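Local coordinates for hypothetical protein (Leishmania major, PDB 3LJN) that is of unknown function but, as an ankyrin-repeat protein, probably binds other proteins through its stack of paired helices, at residues 154-159 and 190-195. Residues are numbered along the deposited sequence; the frame is centred on the assembly and turned at random.
Sequences EMIKIL and DLMMDT
Ile-156 and Lys-157 face Leu-191 and Thr-195 across two helices that run in nearly the same direction, their local axes 9.5 Å apart at closest approach and 27° from parallel. The segments lie on helices 153-162 and 186-195, stacked side by side as in an ankyrin-repeat solenoid. No hydrogen bond links the two segments, and the packing between them is mostly hydrocarbon. The side chains of Ile-156 and Leu-191 lie aslant to each other and touch through CG2 of Ile-156 and CD2 of Leu-191 at 3.9 Å. Because CG2 of Ile-156 stands anti to its own backbone N, with CG1 beside that N (chi1 -72°), it is the short branch that reaches the neighbouring helix. The same methyl also rests against CG of the selenomethionine Met-192. Both residues are buried and have further neighbours: Ile-156 also touches Cys-145 of helix 141-147, and Met-192 touches Pro-176, Leu-177 and Ala-180 of helix 176-182. Atom CD2 of Leu-191 also comes up against the backbone of the other helix, 4.1 Å from atom N of Lys-157. Towards the more open side, Lys-157 lays the base of its chain across Thr-195 at about a right angle, CG to CG2. The rest of that chain bends at chi3 and chi4 and leads away from Thr-195, bringing NZ within 3.6 Å of Glu-154 OE1 in a salt bridge on its own helix. Thr-195 divides its two branches: OG1 turns back to donate a hydrogen bond to the carbonyl O of Leu-191, one helical turn earlier, though its modelled length is too short to be relied on, while the methyl CG2 meets the other helix, 3.6 Å from the carbonyl O of Lys-157.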
ATOM      1  N   GLU A 154       7.189   7.274  12.125  1.00 57.89           N
ATOM      2  CA  GLU A 154       8.454   7.875  11.665  1.00 59.51           C
ATOM      3  C   GLU A 154       9.087   7.125  10.483  1.00 57.56           C
ATOM      4  O   GLU A 154       9.695   7.745   9.602  1.00 57.67           O
ATOM      5  CB  GLU A 154       9.442   7.981  12.843  1.00 63.95           C
ATOM      6  CG  GLU A 154      10.923   8.307  12.509  1.00 66.54           C
ATOM      7  CD  GLU A 154      11.155   9.726  11.975  1.00 67.59           C
ATOM      8  OE1 GLU A 154      10.337  10.204  11.148  1.00 64.75           O
ATOM      9  OE2 GLU A 154      12.174  10.351  12.370  1.00 71.70           O
HETATM   10  N   MSE A 155       8.947   5.800  10.480  1.00 56.24           N
HETATM   11  CA  MSE A 155       9.429   4.960   9.376  1.00 54.64           C
HETATM   12  C   MSE A 155       8.600   5.182   8.123  1.00 51.50           C
HETATM   13  O   MSE A 155       9.149   5.334   7.035  1.00 51.07           O
HETATM   14  CB  MSE A 155       9.376   3.467   9.751  1.00 54.47           C
HETATM   15  CG  MSE A 155      10.074   2.542   8.756  1.00 53.91           C
HETATM   16 SE   MSE A 155      12.056   2.679   8.828  1.00 58.09          SE
HETATM   17  CE  MSE A 155      12.443   2.549   6.909  1.00 56.22           C
ATOM     18  N   ILE A 156       7.279   5.165   8.271  1.00 49.78           N
ATOM     19  CA  ILE A 156       6.383   5.403   7.144  1.00 47.41           C
ATOM     20  C   ILE A 156       6.839   6.657   6.391  1.00 47.97           C
ATOM     21  O   ILE A 156       6.969   6.633   5.174  1.00 46.99           O
ATOM     22  CB  ILE A 156       4.899   5.557   7.602  1.00 46.54           C
ATOM     23  CG1 ILE A 156       4.329   4.210   8.040  1.00 45.91           C
ATOM     24  CG2 ILE A 156       4.043   6.139   6.490  1.00 45.08           C
ATOM     25  CD1 ILE A 156       3.013   4.302   8.754  1.00 45.97           C
ATOM     26  N   LYS A 157       7.111   7.735   7.125  1.00 50.04           N
ATOM     27  CA  LYS A 157       7.559   8.989   6.523  1.00 51.23           C
ATOM     28  C   LYS A 157       8.825   8.779   5.702  1.00 51.97           C
ATOM     29  O   LYS A 157       8.866   9.104   4.524  1.00 51.34           O
ATOM     30  CB  LYS A 157       7.788  10.062   7.596  1.00 54.16           C
ATOM     31  CG  LYS A 157       8.184  11.428   7.015  1.00 55.91           C
ATOM     32  CD  LYS A 157       7.727  12.629   7.875  1.00 58.31           C
ATOM     33  CE  LYS A 157       8.535  12.782   9.173  1.00 61.82           C
ATOM     34  NZ  LYS A 157       9.996  12.958   8.929  1.00 64.30           N
ATOM     35  N   ILE A 158       9.848   8.218   6.329  1.00 53.75           N
ATOM     36  CA  ILE A 158      11.120   7.978   5.663  1.00 55.15           C
ATOM     37  C   ILE A 158      10.986   7.027   4.469  1.00 52.92           C
ATOM     38  O   ILE A 158      11.589   7.262   3.420  1.00 53.51           O
ATOM     39  CB  ILE A 158      12.186   7.434   6.644  1.00 57.99           C
ATOM     40  CG1 ILE A 158      12.945   8.592   7.305  1.00 61.78           C
ATOM     41  CG2 ILE A 158      13.181   6.551   5.912  1.00 58.63           C
ATOM     42  CD1 ILE A 158      12.075   9.530   8.115  1.00 62.09           C
ATOM     43  N   LEU A 159      10.204   5.961   4.609  1.00 50.82           N
ATOM     44  CA  LEU A 159      10.083   5.013   3.510  1.00 49.31           C
ATOM     45  C   LEU A 159       9.501   5.710   2.301  1.00 48.16           C
ATOM     46  O   LEU A 159       9.940   5.464   1.187  1.00 48.42           O
ATOM     47  CB  LEU A 159       9.226   3.801   3.871  1.00 47.65           C
ATOM     48  CG  LEU A 159       9.877   2.681   4.678  1.00 48.99           C
ATOM     49  CD1 LEU A 159       8.845   1.624   5.035  1.00 47.54           C
ATOM     50  CD2 LEU A 159      11.031   2.045   3.941  1.00 50.45           C
ATOM     51  N   ASP A 190      -2.966   9.771   5.898  1.00 62.16           N
ATOM     52  CA  ASP A 190      -2.683  11.171   5.611  1.00 63.11           C
ATOM     53  C   ASP A 190      -1.194  11.355   5.380  1.00 63.43           C
ATOM     54  O   ASP A 190      -0.775  11.934   4.371  1.00 63.14           O
ATOM     55  CB  ASP A 190      -3.114  12.069   6.771  1.00 65.06           C
ATOM     56  CG  ASP A 190      -4.621  12.110   6.965  1.00 64.99           C
ATOM     57  OD1 ASP A 190      -5.390  11.797   6.013  1.00 63.53           O
ATOM     58  OD2 ASP A 190      -5.026  12.476   8.097  1.00 66.58           O
ATOM     59  N   LEU A 191      -0.403  10.862   6.328  1.00 64.18           N
ATOM     60  CA  LEU A 191       1.041  10.922   6.230  1.00 64.58           C
ATOM     61  C   LEU A 191       1.519  10.398   4.873  1.00 62.96           C
ATOM     62  O   LEU A 191       2.325  11.045   4.219  1.00 63.14           O
ATOM     63  CB  LEU A 191       1.687  10.131   7.368  1.00 65.44           C
ATOM     64  CG  LEU A 191       3.204  10.262   7.487  1.00 66.23           C
ATOM     65  CD1 LEU A 191       3.582  11.708   7.677  1.00 67.73           C
ATOM     66  CD2 LEU A 191       3.719   9.427   8.631  1.00 67.27           C
HETATM   67  N   MSE A 192       1.006   9.251   4.438  1.00 61.57           N
HETATM   68  CA  MSE A 192       1.404   8.692   3.146  1.00 60.26           C
HETATM   69  C   MSE A 192       1.082   9.626   1.987  1.00 59.90           C
HETATM   70  O   MSE A 192       1.922   9.860   1.129  1.00 59.76           O
HETATM   71  CB  MSE A 192       0.759   7.325   2.902  1.00 59.11           C
HETATM   72  CG  MSE A 192       1.506   6.174   3.579  1.00 59.45           C
HETATM   73 SE   MSE A 192       0.750   4.381   3.298  1.00 58.44          SE
HETATM   74  CE  MSE A 192      -1.127   4.748   3.683  1.00 58.12           C
HETATM   75  N   MSE A 193      -0.131  10.163   1.967  1.00 59.91           N
HETATM   76  CA  MSE A 193      -0.566  11.036   0.882  1.00 59.81           C
HETATM   77  C   MSE A 193       0.032  12.430   0.942  1.00 61.28           C
HETATM   78  O   MSE A 193       0.106  13.103  -0.081  1.00 61.42           O
HETATM   79  CB  MSE A 193      -2.080  11.175   0.893  1.00 59.57           C
HETATM   80  CG  MSE A 193      -2.805  10.088   0.133  1.00 58.06           C
HETATM   81 SE   MSE A 193      -4.679  10.095   0.740  1.00 58.00          SE
HETATM   82  CE  MSE A 193      -5.609   9.634  -0.940  1.00 56.65           C
ATOM     83  N   ASP A 194       0.430  12.881   2.126  1.00 62.60           N
ATOM     84  CA  ASP A 194       1.013  14.220   2.267  1.00 64.30           C
ATOM     85  C   ASP A 194       2.548  14.197   2.164  1.00 64.60           C
ATOM     86  O   ASP A 194       3.151  15.139   1.671  1.00 65.51           O
ATOM     87  CB  ASP A 194       0.525  14.873   3.569  1.00 65.95           C
ATOM     88  CG  ASP A 194      -1.024  14.876   3.687  1.00 65.71           C
ATOM     89  OD1 ASP A 194      -1.700  14.328   2.778  1.00 64.19           O
ATOM     90  OD2 ASP A 194      -1.566  15.412   4.687  1.00 67.15           O
ATOM     91  N   THR A 195       3.162  13.099   2.596  1.00 63.93           N
ATOM     92  CA  THR A 195       4.607  12.889   2.478  1.00 64.10           C
ATOM     93  C   THR A 195       5.037  12.533   1.067  1.00 62.94           C
ATOM     94  O   THR A 195       6.161  12.820   0.680  1.00 63.35           O
ATOM     95  CB  THR A 195       5.079  11.738   3.400  1.00 63.97           C
ATOM     96  OG1 THR A 195       4.558  11.935   4.720  1.00 65.12           O
ATOM     97  CG2 THR A 195       6.600  11.671   3.472  1.00 64.56           C
TER